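Local coordinates for protein SOXX (Paracoccus pantotrophus, PDB 2C1D) that binds one covalently attached heme c and probably transfers electrons as the SoxX subunit of the SoxXA cytochrome complex, which initiates chemotrophic sulfur oxidation, at residues A4-V9 / Y95-F100; P61-A66 / A130-L135; Q74-V79 / Q124-V129. All coordinates share one frame; numbering follows the deposited sequence.

Overall arrangement
The three contacts join parts of a small cytochrome c chain of a few helices linked by long loops, with no strands. Contacts 2 and 3 share helix 122-133, and their centres lie about 11 Å apart. Contact 3 packs that helix on helix 72-81. Contact 2 sets its C-terminal end against the loop that enters helix 66-69. Together they line the heme pocket. Contact 1 fastens the N-terminal loop to the loop after helix 72-81 on the far side, its centre about 24 Å from that of contact 2. It meets contact 3 where Tyr95 packs on Ile125. Along the chain, contact 3 lies within the span of contact 2, and contact 1 crosses both.

Contact 1. Residues A4-V9 / Y95-F100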
loop_
_atom_site.group_PDB
_atom_site.type_symbol
_atom_site.label_atom_id
_atom_site.label_comp_id
_atom_site.label_asym_id
_atom_site.label_seq_id
_atom_site.Cartn_x
_atom_site.Cartn_y
_atom_site.Cartn_z
ATOM N N ALA B 4 33.243 -5.578 -1.817
ATOM C CA ALA B 4 32.185 -5.054 -0.990
ATOM C C ALA B 4 31.258 -4.187 -1.835
ATOM O O ALA B 4 31.663 -3.704 -2.907
ATOM C CB ALA B 4 32.784 -4.262 0.118
ATOM N N PRO B 5 30.001 -4.021 -1.408
ATOM C CA PRO B 5 29.038 -3.217 -2.176
ATOM C C PRO B 5 29.572 -1.856 -2.657
ATOM O O PRO B 5 29.438 -1.571 -3.833
ATOM C CB PRO B 5 27.874 -3.055 -1.190
ATOM C CG PRO B 5 27.880 -4.365 -0.452
ATOM C CD PRO B 5 29.364 -4.618 -0.211
ATOM N N LYS B 6 30.210 -1.078 -1.793
ATOM C CA LYS B 6 30.668 0.268 -2.169
ATOM C C LYS B 6 31.920 0.257 -3.061
ATOM O O LYS B 6 32.253 1.280 -3.658
ATOM C CB LYS B 6 30.966 1.137 -0.949
ATOM C CG LYS B 6 29.945 1.087 0.195
ATOM C CD LYS B 6 29.082 2.314 0.283
ATOM C CE LYS B 6 29.802 3.483 0.909
ATOM N NZ LYS B 6 29.285 4.746 0.300
ATOM N N GLU B 7 32.610 -0.882 -3.137
ATOM C CA GLU B 7 33.811 -1.031 -3.971
ATOM C C GLU B 7 33.524 -1.541 -5.381
ATOM O O GLU B 7 34.427 -1.574 -6.211
ATOM C CB GLU B 7 34.803 -2.007 -3.315
ATOM C CG GLU B 7 35.171 -1.676 -1.880
ATOM C CD GLU B 7 35.940 -2.793 -1.180
ATOM O OE1 GLU B 7 36.569 -2.484 -0.146
ATOM O OE2 GLU B 7 35.913 -3.980 -1.644
ATOM N N VAL B 8 32.290 -1.964 -5.656
ATOM C CA VAL B 8 31.938 -2.472 -6.981
ATOM C C VAL B 8 32.123 -1.376 -8.038
ATOM O O VAL B 8 31.799 -0.210 -7.799
ATOM C CB VAL B 8 30.487 -3.038 -7.023
ATOM C CG1 VAL B 8 30.096 -3.468 -8.429
ATOM C CG2 VAL B 8 30.343 -4.229 -6.068
ATOM N N VAL B 9 32.676 -1.778 -9.188
ATOM C CA VAL B 9 32.937 -0.898 -10.327
ATOM C C VAL B 9 31.998 -1.267 -11.461
ATOM O O VAL B 9 32.092 -2.350 -12.057
ATOM C CB VAL B 9 34.403 -0.996 -10.841
ATOM C CG1 VAL B 9 34.651 0.029 -11.977
ATOM C CG2 VAL B 9 35.392 -0.784 -9.708
ATOM N N TYR B 95 22.668 -5.536 -4.109
ATOM C CA TYR B 95 23.998 -5.412 -3.499
ATOM C C TYR B 95 24.306 -3.944 -3.196
ATOM O O TYR B 95 25.286 -3.379 -3.680
ATOM C CB TYR B 95 25.058 -6.046 -4.422
ATOM C CG TYR B 95 26.311 -6.505 -3.717
ATOM C CD1 TYR B 95 26.262 -7.483 -2.720
ATOM C CD2 TYR B 95 27.561 -5.978 -4.053
ATOM C CE1 TYR B 95 27.428 -7.919 -2.063
ATOM C CE2 TYR B 95 28.726 -6.431 -3.422
ATOM C CZ TYR B 95 28.650 -7.408 -2.439
ATOM O OH TYR B 95 29.790 -7.836 -1.807
ATOM N N LYS B 96 23.437 -3.335 -2.392
ATOM C CA LYS B 96 23.482 -1.913 -2.089
ATOM C C LYS B 96 23.201 -1.732 -0.621
ATOM O O LYS B 96 22.323 -2.387 -0.056
ATOM C CB LYS B 96 22.439 -1.135 -2.895
ATOM C CG LYS B 96 22.525 0.375 -2.742
ATOM C CD LYS B 96 21.552 1.075 -3.703
ATOM C CE LYS B 96 21.504 2.592 -3.505
ATOM N NZ LYS B 96 20.732 3.232 -4.618
ATOM N N VAL B 97 23.959 -0.854 0.013
ATOM C CA VAL B 97 23.933 -0.783 1.464
ATOM C C VAL B 97 23.645 0.590 2.030
ATOM O O VAL B 97 23.405 0.726 3.222
ATOM C CB VAL B 97 25.259 -1.307 2.061
ATOM C CG1 VAL B 97 25.447 -2.775 1.733
ATOM C CG2 VAL B 97 26.443 -0.467 1.574
ATOM N N ASP B 98 23.632 1.615 1.193
ATOM C CA ASP B 98 23.367 2.959 1.701
ATOM C C ASP B 98 22.804 3.871 0.618
ATOM O O ASP B 98 22.644 3.458 -0.533
ATOM C CB ASP B 98 24.633 3.541 2.362
ATOM C CG ASP B 98 25.753 3.883 1.359
ATOM O OD1 ASP B 98 25.667 3.549 0.159
ATOM O OD2 ASP B 98 26.780 4.502 1.700
ATOM N N GLY B 99 22.508 5.112 0.984
ATOM C CA GLY B 99 21.915 6.087 0.076
ATOM C C GLY B 99 20.390 5.979 0.028
ATOM O O GLY B 99 19.758 6.348 -0.970
ATOM N N PHE B 100 19.800 5.464 1.102
ATOM C CA PHE B 100 18.344 5.253 1.143
ATOM C C PHE B 100 17.636 6.351 1.904
ATOM O O PHE B 100 18.240 7.093 2.707
ATOM C CB PHE B 100 18.019 3.903 1.800
ATOM C CG PHE B 100 18.693 2.756 1.150
ATOM C CD1 PHE B 100 19.530 1.912 1.881
ATOM C CD2 PHE B 100 18.495 2.500 -0.192
ATOM C CE1 PHE B 100 20.167 0.848 1.275
ATOM C CE2 PHE B 100 19.122 1.439 -0.809
ATOM C CZ PHE B 100 19.978 0.619 -0.088
HETATM O O HOH W 1 27.167 -2.286 -5.414
#
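The ring of Tyr95 carries Pro5 on one face and Val8 at its edge. Pro5 CG stands 3.7 Å from the centroid of the Tyr95 ring and only 12° off the ring normal. This is a CH-pi contact over the middle of the face. Val8 CG2 comes in near the ring plane, 3.8 Å from Tyr95 CE2. Tyr95 CG is anti to the backbone N (chi1 -156°), which brings the ring face against Pro5 CG. The hydroxyl reaches past the proline, and Tyr95 OH is hydrogen-bonded to Thr3 O. A smaller residue such as alanine in place of Tyr95 would probably leave Pro5 without its aromatic cover and Thr3 O without its hydroxyl partner.

Pro5 also meets Val97. Pro5 CG lies 3.6 Å from Val97 CG1, and the two side chains cross at about a right angle. The proline ring thus touches both an aromatic face and a methyl of the branched Val97. A water joins the backbones nearby, donating to Pro5 O and to Tyr95 O.

Lys6 closes the other end of the contact. Its chain bends at chi2, chi3 and chi4 and passes Val97 CG2. Lys6 NZ then forms a salt bridge with Asp98 OD2 at 2.9 Å, using the syn lone pair of that oxygen. Within the N-terminal segment, Ala4 N donates to Glu7 OE2 from above the carboxylate plane, at 3.1 Å.

Lys96, next to Val97, forms a salt bridge with Glu177 of the SOXA chain, so the loop also serves the subunit interface. In this loop-to-loop contact of a cytochrome c fold, the N-terminal loop packs on the loop after helix 72-81: a proline in a short 3-10 turn, residues 5-7, is packed by a CH-pi contact on a tyrosine four residues after the axial heme ligand Met91.

Contact 2. Residues P61-A66 / A130-L135; sequences PPLDGA and AFLVTL. With HEC (heme c), chain O.
Leu63 and Leu135 meet through Leu63 CB and Leu135 CD1, 4.2 Å apart. The same methyl, Leu135 CD1, approaches Leu63 O to 3.5 Å. Leu135 therefore packs on both the side chain and the backbone of Leu63. Farther along its side chain, Leu63 CD1 touches Leu132 CD2 at 4.2 Å. The other branch of Leu63 goes to the cofactor, with Leu63 CD2 3.6 Å from heme CHB. Leu132 divides its branches in the same way: CD1 lies 3.8 Å from heme CMB, while CD2 serves Leu63. With Leu63 CD1 anti to CA (chi2 -178°), CD1 faces Leu132 and CD2 faces the heme.

The backbones close in at Gly65. Gly65 CA is 3.2 Å from Leu135 O, and the CA atoms of Gly65 and Leu135 are 5.0 Å apart. Gly65 has phi 85° and psi 0°, where a side chain would collide with Asp64 O.

The turn that places these groups is a type II beta turn from Leu63 to Ala66, closed by Ala66 N to Leu63 O. Gly65 is the N-cap of helix 66-69. Within 130-135, Leu135 N bonds to Leu132 O, and Phe131 O accepts from both Thr134 N and Thr134 OG1. These bonds hold the chain as it leaves helix 122-133.

Further out, Asp64 OD1 and OD2 accept from Gly48 N and Ala49 N, and Asp64 O accepts from Arg69, a heme-binding residue. Leu63 packs on His45, one of the two axial ligands of the heme iron, with Met91. This is the apolar wall on the histidine side of a class c heme pocket, where a proline-leucine loop meets the C-terminal helix of the cytochrome c fold.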
loop_
_atom_site.group_PDB
_atom_site.type_symbol
_atom_site.label_atom_id
_atom_site.label_comp_id
_atom_site.label_asym_id
_atom_site.label_seq_id
_atom_site.Cartn_x
_atom_site.Cartn_y
_atom_site.Cartn_z
ATOM N N PRO B 61 9.160 -8.256 -18.042
ATOM C CA PRO B 61 9.218 -9.419 -18.938
ATOM C C PRO B 61 9.894 -10.662 -18.320
ATOM O O PRO B 61 10.722 -10.542 -17.392
ATOM C CB PRO B 61 10.028 -8.891 -20.139
ATOM C CG PRO B 61 9.766 -7.415 -20.148
ATOM C CD PRO B 61 9.764 -7.058 -18.656
ATOM N N PRO B 62 9.536 -11.842 -18.803
ATOM C CA PRO B 62 10.139 -13.077 -18.309
ATOM C C PRO B 62 11.656 -13.064 -18.413
ATOM O O PRO B 62 12.219 -12.332 -19.236
ATOM C CB PRO B 62 9.533 -14.158 -19.224
ATOM C CG PRO B 62 8.258 -13.579 -19.676
ATOM C CD PRO B 62 8.518 -12.116 -19.840
ATOM N N LEU B 63 12.291 -13.864 -17.570
ATOM C CA LEU B 63 13.741 -13.941 -17.511
ATOM C C LEU B 63 14.291 -14.933 -18.532
ATOM O O LEU B 63 15.497 -14.985 -18.759
ATOM C CB LEU B 63 14.189 -14.337 -16.097
ATOM C CG LEU B 63 14.079 -13.201 -15.090
ATOM C CD1 LEU B 63 14.586 -13.662 -13.710
ATOM C CD2 LEU B 63 14.857 -12.001 -15.617
ATOM N N ASP B 64 13.421 -15.713 -19.151
ATOM C CA ASP B 64 13.891 -16.671 -20.140
ATOM C C ASP B 64 14.588 -15.890 -21.238
ATOM O O ASP B 64 14.138 -14.806 -21.640
ATOM C CB ASP B 64 12.750 -17.510 -20.666
ATOM C CG ASP B 64 11.938 -18.109 -19.553
ATOM O OD1 ASP B 64 11.059 -17.386 -19.028
ATOM O OD2 ASP B 64 12.144 -19.268 -19.117
ATOM N N GLY B 65 15.743 -16.401 -21.649
ATOM C CA GLY B 65 16.528 -15.771 -22.698
ATOM C C GLY B 65 17.461 -14.670 -22.220
ATOM O O GLY B 65 18.170 -14.095 -23.031
ATOM N N ALA B 66 17.503 -14.354 -20.928
ATOM C CA ALA B 66 18.423 -13.293 -20.484
ATOM C C ALA B 66 19.892 -13.723 -20.676
ATOM O O ALA B 66 20.772 -12.888 -20.799
ATOM C CB ALA B 66 18.152 -12.860 -19.006
ATOM N N ALA B 130 25.036 -17.143 -12.423
ATOM C CA ALA B 130 25.392 -18.401 -13.059
ATOM C C ALA B 130 24.149 -19.089 -13.609
ATOM O O ALA B 130 24.200 -19.751 -14.653
ATOM C CB ALA B 130 26.102 -19.311 -12.091
ATOM N N PHE B 131 23.023 -18.926 -12.920
ATOM C CA PHE B 131 21.785 -19.464 -13.445
ATOM C C PHE B 131 21.298 -18.635 -14.633
ATOM O O PHE B 131 20.877 -19.203 -15.624
ATOM C CB PHE B 131 20.690 -19.577 -12.394
ATOM C CG PHE B 131 19.425 -20.119 -12.947
ATOM C CD1 PHE B 131 19.328 -21.465 -13.268
ATOM C CD2 PHE B 131 18.351 -19.275 -13.222
ATOM C CE1 PHE B 131 18.173 -21.972 -13.827
ATOM C CE2 PHE B 131 17.186 -19.776 -13.765
ATOM C CZ PHE B 131 17.090 -21.124 -14.063
ATOM N N LEU B 132 21.376 -17.312 -14.533
ATOM C CA LEU B 132 20.900 -16.440 -15.589
ATOM C C LEU B 132 21.650 -16.696 -16.903
ATOM O O LEU B 132 21.078 -16.584 -17.980
ATOM C CB LEU B 132 21.032 -14.978 -15.187
ATOM C CG LEU B 132 20.097 -14.500 -14.065
ATOM C CD1 LEU B 132 20.570 -13.184 -13.542
ATOM C CD2 LEU B 132 18.655 -14.390 -14.519
ATOM N N VAL B 133 22.930 -17.042 -16.805
ATOM C CA VAL B 133 23.726 -17.337 -17.991
ATOM C C VAL B 133 23.177 -18.566 -18.740
ATOM O O VAL B 133 23.300 -18.630 -19.950
ATOM C CB VAL B 133 25.252 -17.477 -17.623
ATOM C CG1 VAL B 133 26.052 -18.122 -18.739
ATOM C CG2 VAL B 133 25.834 -16.112 -17.291
ATOM N N THR B 134 22.554 -19.516 -18.034
ATOM C CA THR B 134 22.036 -20.724 -18.677
ATOM C C THR B 134 20.733 -20.509 -19.427
ATOM O O THR B 134 20.297 -21.404 -20.140
ATOM C CB THR B 134 21.831 -21.937 -17.699
ATOM O OG1 THR B 134 20.775 -21.681 -16.754
ATOM C CG2 THR B 134 23.065 -22.201 -16.865
ATOM N N LEU B 135 20.089 -19.367 -19.216
ATOM C CA LEU B 135 18.760 -19.124 -19.774
ATOM C C LEU B 135 18.917 -18.663 -21.209
ATOM O O LEU B 135 18.906 -17.469 -21.503
ATOM C CB LEU B 135 17.995 -18.089 -18.936
ATOM C CG LEU B 135 17.573 -18.536 -17.539
ATOM C CD1 LEU B 135 17.022 -17.355 -16.732
ATOM C CD2 LEU B 135 16.543 -19.666 -17.622
HETATM FE FE HEC O . 14.519 -7.691 -12.506
HETATM C CHA HEC O . 15.032 -6.120 -15.491
HETATM C CHB HEC O . 16.830 -10.034 -13.299
HETATM C CHC HEC O . 14.175 -9.042 -9.420
HETATM C CHD HEC O . 11.864 -5.575 -11.821
HETATM N NA HEC O . 15.736 -8.000 -14.098
HETATM C C1A HEC O . 15.746 -7.264 -15.246
HETATM C C2A HEC O . 16.664 -7.900 -16.164
HETATM C C3A HEC O . 17.170 -8.997 -15.564
HETATM C C4A HEC O . 16.585 -9.062 -14.237
HETATM C CMA HEC O . 18.179 -10.036 -16.085
HETATM C CAA HEC O . 16.961 -7.342 -17.557
HETATM C CBA HEC O . 15.756 -7.459 -18.480
HETATM C CGA HEC O . 15.813 -8.832 -19.034
HETATM O O1A HEC O . 16.765 -9.085 -19.803
HETATM O O2A HEC O . 14.938 -9.672 -18.716
HETATM N NB HEC O . 15.312 -9.239 -11.564
HETATM C C1B HEC O . 16.321 -10.050 -12.036
HETATM C C2B HEC O . 16.773 -10.918 -10.961
HETATM C C3B HEC O . 16.027 -10.658 -9.883
HETATM C C4B HEC O . 15.114 -9.589 -10.248
HETATM C CMB HEC O . 17.853 -11.999 -11.113
HETATM C CAB HEC O . 16.162 -11.347 -8.493
HETATM C CBB HEC O . 17.454 -11.265 -8.021
HETATM N NC HEC O . 13.224 -7.383 -10.883
HETATM C C1C HEC O . 13.282 -8.055 -9.714
HETATM C C2C HEC O . 12.170 -7.597 -8.884
HETATM C C3C HEC O . 11.617 -6.532 -9.485
HETATM C C4C HEC O . 12.215 -6.456 -10.815
HETATM C CMC HEC O . 11.977 -7.984 -7.408
HETATM C CAC HEC O . 10.413 -5.636 -9.017
HETATM C CBC HEC O . 10.452 -5.023 -7.825
HETATM N ND HEC O . 13.598 -6.071 -13.488
HETATM C C1D HEC O . 12.493 -5.365 -13.033
HETATM C C2D HEC O . 12.126 -4.384 -14.030
HETATM C C3D HEC O . 13.126 -4.566 -15.178
HETATM C C4D HEC O . 13.983 -5.638 -14.750
HETATM C CMD HEC O . 10.963 -3.355 -13.975
HETATM C CAD HEC O . 13.215 -3.807 -16.533
HETATM C CBD HEC O . 14.155 -2.617 -16.351
HETATM C CGD HEC O . 13.496 -1.306 -16.725
HETATM O O1D HEC O . 13.109 -0.520 -15.795
HETATM O O2D HEC O . 13.369 -1.080 -17.967
#

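Contact 3. Residues Q74-V79 / Q124-V129. With HEC (heme c), chain O.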
loop_
_atom_site.group_PDB
_atom_site.type_symbol
_atom_site.label_atom_id
_atom_site.label_comp_id
_atom_site.label_asym_id
_atom_site.label_seq_id
_atom_site.Cartn_x
_atom_site.Cartn_y
_atom_site.Cartn_z
ATOM N N GLN B 74 27.378 -8.096 -17.659
ATOM C CA GLN B 74 26.164 -7.290 -17.632
ATOM C C GLN B 74 25.174 -7.836 -16.594
ATOM O O GLN B 74 24.568 -7.073 -15.868
ATOM C CB GLN B 74 25.550 -7.235 -19.020
ATOM C CG GLN B 74 26.393 -6.361 -19.931
ATOM C CD GLN B 74 26.005 -6.414 -21.398
ATOM O OE1 GLN B 74 25.559 -7.446 -21.918
ATOM N NE2 GLN B 74 26.200 -5.294 -22.073
ATOM N N LEU B 75 25.022 -9.159 -16.558
ATOM C CA LEU B 75 24.057 -9.794 -15.677
ATOM C C LEU B 75 24.467 -9.529 -14.234
ATOM O O LEU B 75 23.625 -9.221 -13.416
ATOM C CB LEU B 75 23.932 -11.287 -15.976
ATOM C CG LEU B 75 23.305 -11.673 -17.327
ATOM C CD1 LEU B 75 23.515 -13.141 -17.623
ATOM C CD2 LEU B 75 21.816 -11.338 -17.369
ATOM N N ARG B 76 25.769 -9.576 -13.936
ATOM C CA ARG B 76 26.252 -9.314 -12.570
ATOM C C ARG B 76 25.877 -7.918 -12.124
ATOM O O ARG B 76 25.354 -7.709 -11.024
ATOM C CB ARG B 76 27.773 -9.528 -12.497
ATOM C CG ARG B 76 28.459 -9.153 -11.186
ATOM C CD ARG B 76 29.966 -9.458 -11.207
ATOM N NE ARG B 76 30.184 -10.884 -11.412
ATOM C CZ ARG B 76 30.730 -11.454 -12.489
ATOM N NH1 ARG B 76 31.152 -10.754 -13.541
ATOM N NH2 ARG B 76 30.845 -12.764 -12.511
ATOM N N GLY B 77 26.127 -6.949 -13.001
ATOM C CA GLY B 77 25.804 -5.574 -12.708
ATOM C C GLY B 77 24.307 -5.325 -12.549
ATOM O O GLY B 77 23.932 -4.517 -11.733
ATOM N N ILE B 78 23.471 -6.029 -13.311
ATOM C CA ILE B 78 22.001 -5.892 -13.223
ATOM C C ILE B 78 21.487 -6.479 -11.896
ATOM O O ILE B 78 20.679 -5.867 -11.199
ATOM C CB ILE B 78 21.326 -6.588 -14.441
ATOM C CG1 ILE B 78 21.499 -5.715 -15.691
ATOM C CG2 ILE B 78 19.845 -6.842 -14.199
ATOM C CD1 ILE B 78 21.137 -6.386 -17.009
ATOM N N VAL B 79 21.979 -7.652 -11.534
ATOM C CA VAL B 79 21.612 -8.261 -10.241
ATOM C C VAL B 79 22.086 -7.431 -9.048
ATOM O O VAL B 79 21.298 -7.157 -8.132
ATOM C CB VAL B 79 22.069 -9.729 -10.153
ATOM C CG1 VAL B 79 21.632 -10.374 -8.848
ATOM C CG2 VAL B 79 21.462 -10.534 -11.305
ATOM N N GLN B 124 25.765 -15.116 -3.298
ATOM C CA GLN B 124 24.372 -15.267 -3.755
ATOM C C GLN B 124 24.185 -14.598 -5.122
ATOM O O GLN B 124 23.567 -15.181 -6.018
ATOM C CB GLN B 124 23.396 -14.683 -2.728
ATOM C CG GLN B 124 23.217 -15.666 -1.546
ATOM C CD GLN B 124 22.464 -15.090 -0.385
ATOM O OE1 GLN B 124 22.393 -13.896 -0.235
ATOM N NE2 GLN B 124 21.919 -15.952 0.450
ATOM N N ILE B 125 24.767 -13.412 -5.282
ATOM C CA ILE B 125 24.723 -12.715 -6.570
ATOM C C ILE B 125 25.377 -13.586 -7.643
ATOM O O ILE B 125 24.826 -13.745 -8.724
ATOM C CB ILE B 125 25.432 -11.318 -6.532
ATOM C CG1 ILE B 125 24.868 -10.382 -5.464
ATOM C CG2 ILE B 125 25.402 -10.646 -7.942
ATOM C CD1 ILE B 125 23.599 -9.770 -5.742
ATOM N N GLU B 126 26.552 -14.144 -7.349
ATOM C CA GLU B 126 27.278 -14.962 -8.318
ATOM C C GLU B 126 26.481 -16.205 -8.700
ATOM O O GLU B 126 26.491 -16.630 -9.869
ATOM C CB GLU B 126 28.661 -15.361 -7.774
ATOM C CG GLU B 126 29.625 -14.183 -7.629
ATOM C CD GLU B 126 29.938 -13.471 -8.929
ATOM O OE1 GLU B 126 30.046 -14.154 -9.966
ATOM O OE2 GLU B 126 30.071 -12.227 -8.922
ATOM N N ASP B 127 25.784 -16.776 -7.710
ATOM C CA ASP B 127 24.939 -17.937 -7.884
ATOM C C ASP B 127 23.731 -17.633 -8.795
ATOM O O ASP B 127 23.353 -18.467 -9.648
ATOM C CB ASP B 127 24.448 -18.455 -6.517
ATOM C CG ASP B 127 25.560 -19.101 -5.669
ATOM O OD1 ASP B 127 26.683 -19.357 -6.153
ATOM O OD2 ASP B 127 25.382 -19.421 -4.469
ATOM N N VAL B 128 23.147 -16.447 -8.631
ATOM C CA VAL B 128 22.010 -16.024 -9.437
ATOM C C VAL B 128 22.508 -15.803 -10.879
ATOM O O VAL B 128 21.925 -16.308 -11.812
ATOM C CB VAL B 128 21.365 -14.764 -8.873
ATOM C CG1 VAL B 128 20.395 -14.127 -9.898
ATOM C CG2 VAL B 128 20.626 -15.105 -7.557
ATOM N N VAL B 129 23.617 -15.088 -11.027
ATOM C CA VAL B 129 24.228 -14.837 -12.335
ATOM C C VAL B 129 24.500 -16.133 -13.104
ATOM O O VAL B 129 24.209 -16.209 -14.298
ATOM C CB VAL B 129 25.521 -14.015 -12.209
ATOM C CG1 VAL B 129 26.302 -13.990 -13.519
ATOM C CG2 VAL B 129 25.217 -12.607 -11.787
HETATM FE FE HEC O . 14.519 -7.691 -12.506
HETATM C CHA HEC O . 15.032 -6.120 -15.491
HETATM C CHB HEC O . 16.830 -10.034 -13.299
HETATM C CHC HEC O . 14.175 -9.042 -9.420
HETATM C CHD HEC O . 11.864 -5.575 -11.821
HETATM N NA HEC O . 15.736 -8.000 -14.098
HETATM C C1A HEC O . 15.746 -7.264 -15.246
HETATM C C2A HEC O . 16.664 -7.900 -16.164
HETATM C C3A HEC O . 17.170 -8.997 -15.564
HETATM C C4A HEC O . 16.585 -9.062 -14.237
HETATM C CMA HEC O . 18.179 -10.036 -16.085
HETATM C CAA HEC O . 16.961 -7.342 -17.557
HETATM C CBA HEC O . 15.756 -7.459 -18.480
HETATM C CGA HEC O . 15.813 -8.832 -19.034
HETATM O O1A HEC O . 16.765 -9.085 -19.803
HETATM O O2A HEC O . 14.938 -9.672 -18.716
HETATM N NB HEC O . 15.312 -9.239 -11.564
HETATM C C1B HEC O . 16.321 -10.050 -12.036
HETATM C C2B HEC O . 16.773 -10.918 -10.961
HETATM C C3B HEC O . 16.027 -10.658 -9.883
HETATM C C4B HEC O . 15.114 -9.589 -10.248
HETATM C CMB HEC O . 17.853 -11.999 -11.113
HETATM C CAB HEC O . 16.162 -11.347 -8.493
HETATM C CBB HEC O . 17.454 -11.265 -8.021
HETATM N NC HEC O . 13.224 -7.383 -10.883
HETATM C C1C HEC O . 13.282 -8.055 -9.714
HETATM C C2C HEC O . 12.170 -7.597 -8.884
HETATM C C3C HEC O . 11.617 -6.532 -9.485
HETATM C C4C HEC O . 12.215 -6.456 -10.815
HETATM C CMC HEC O . 11.977 -7.984 -7.408
HETATM C CAC HEC O . 10.413 -5.636 -9.017
HETATM C CBC HEC O . 10.452 -5.023 -7.825
HETATM N ND HEC O . 13.598 -6.071 -13.488
HETATM C C1D HEC O . 12.493 -5.365 -13.033
HETATM C C2D HEC O . 12.126 -4.384 -14.030
HETATM C C3D HEC O . 13.126 -4.566 -15.178
HETATM C C4D HEC O . 13.983 -5.638 -14.750
HETATM C CMD HEC O . 10.963 -3.355 -13.975
HETATM C CAD HEC O . 13.215 -3.807 -16.533
HETATM C CBD HEC O . 14.155 -2.617 -16.351
HETATM C CGD HEC O . 13.496 -1.306 -16.725
HETATM O O1D HEC O . 13.109 -0.520 -15.795
HETATM O O2D HEC O . 13.369 -1.080 -17.967
#
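Arg76 and Glu126 bridge two helices of the cytochrome c fold, helix 72-81 and the C-terminal helix 122-133. The axes of the short helical segments 74-79 and 124-129 come within 9.4 Å, at 129° between their N-to-C directions.

Arg76 starts with its CB 4.1 Å from Val129 CG2. That methyl also presses on the helix backbone, 3.5 Å from Arg76 CA. With CG anti to the backbone N (chi1 174°), the chain runs straight out to CD, which passes Glu126 OE2. A bend at chi3 then turns the head toward the carboxylate. Arg76 NE donates to Glu126 OE2 and Arg76 NH2 to Glu126 OE1, each oxygen using its syn lone pair. The guanidinium and carboxylate planes are nearly coplanar, 18° apart. Two bonds side by side fix the rotation of both groups.

Both charged groups are buried, and both have further partners. Arg76 NH2 also pairs with Glu72, Arg76 NH1 donates to Val15 O, and Glu126 OE2 accepts from Leu19 N. Through the last two bonds the paired residues also meet the loop at Val15 and Leu19. The guanidinium between Glu126 and Glu72 would probably help keep these carboxylates ionised.

Beside the bridge the interface is apolar. Val79 CG1 meets Ile125 CD1 at 3.7 Å, and the two side chains run antiparallel alongside one another. Val79 CG2 touches both Val128 CG1 and heme CMB, and the three form a triangle. Val128 CG1 is itself 3.5 Å from heme CMB, so the helix pair lines the pocket edge. One residue back from Val79, Ile78 CG2 sits 3.7 Å from C3A of the heme.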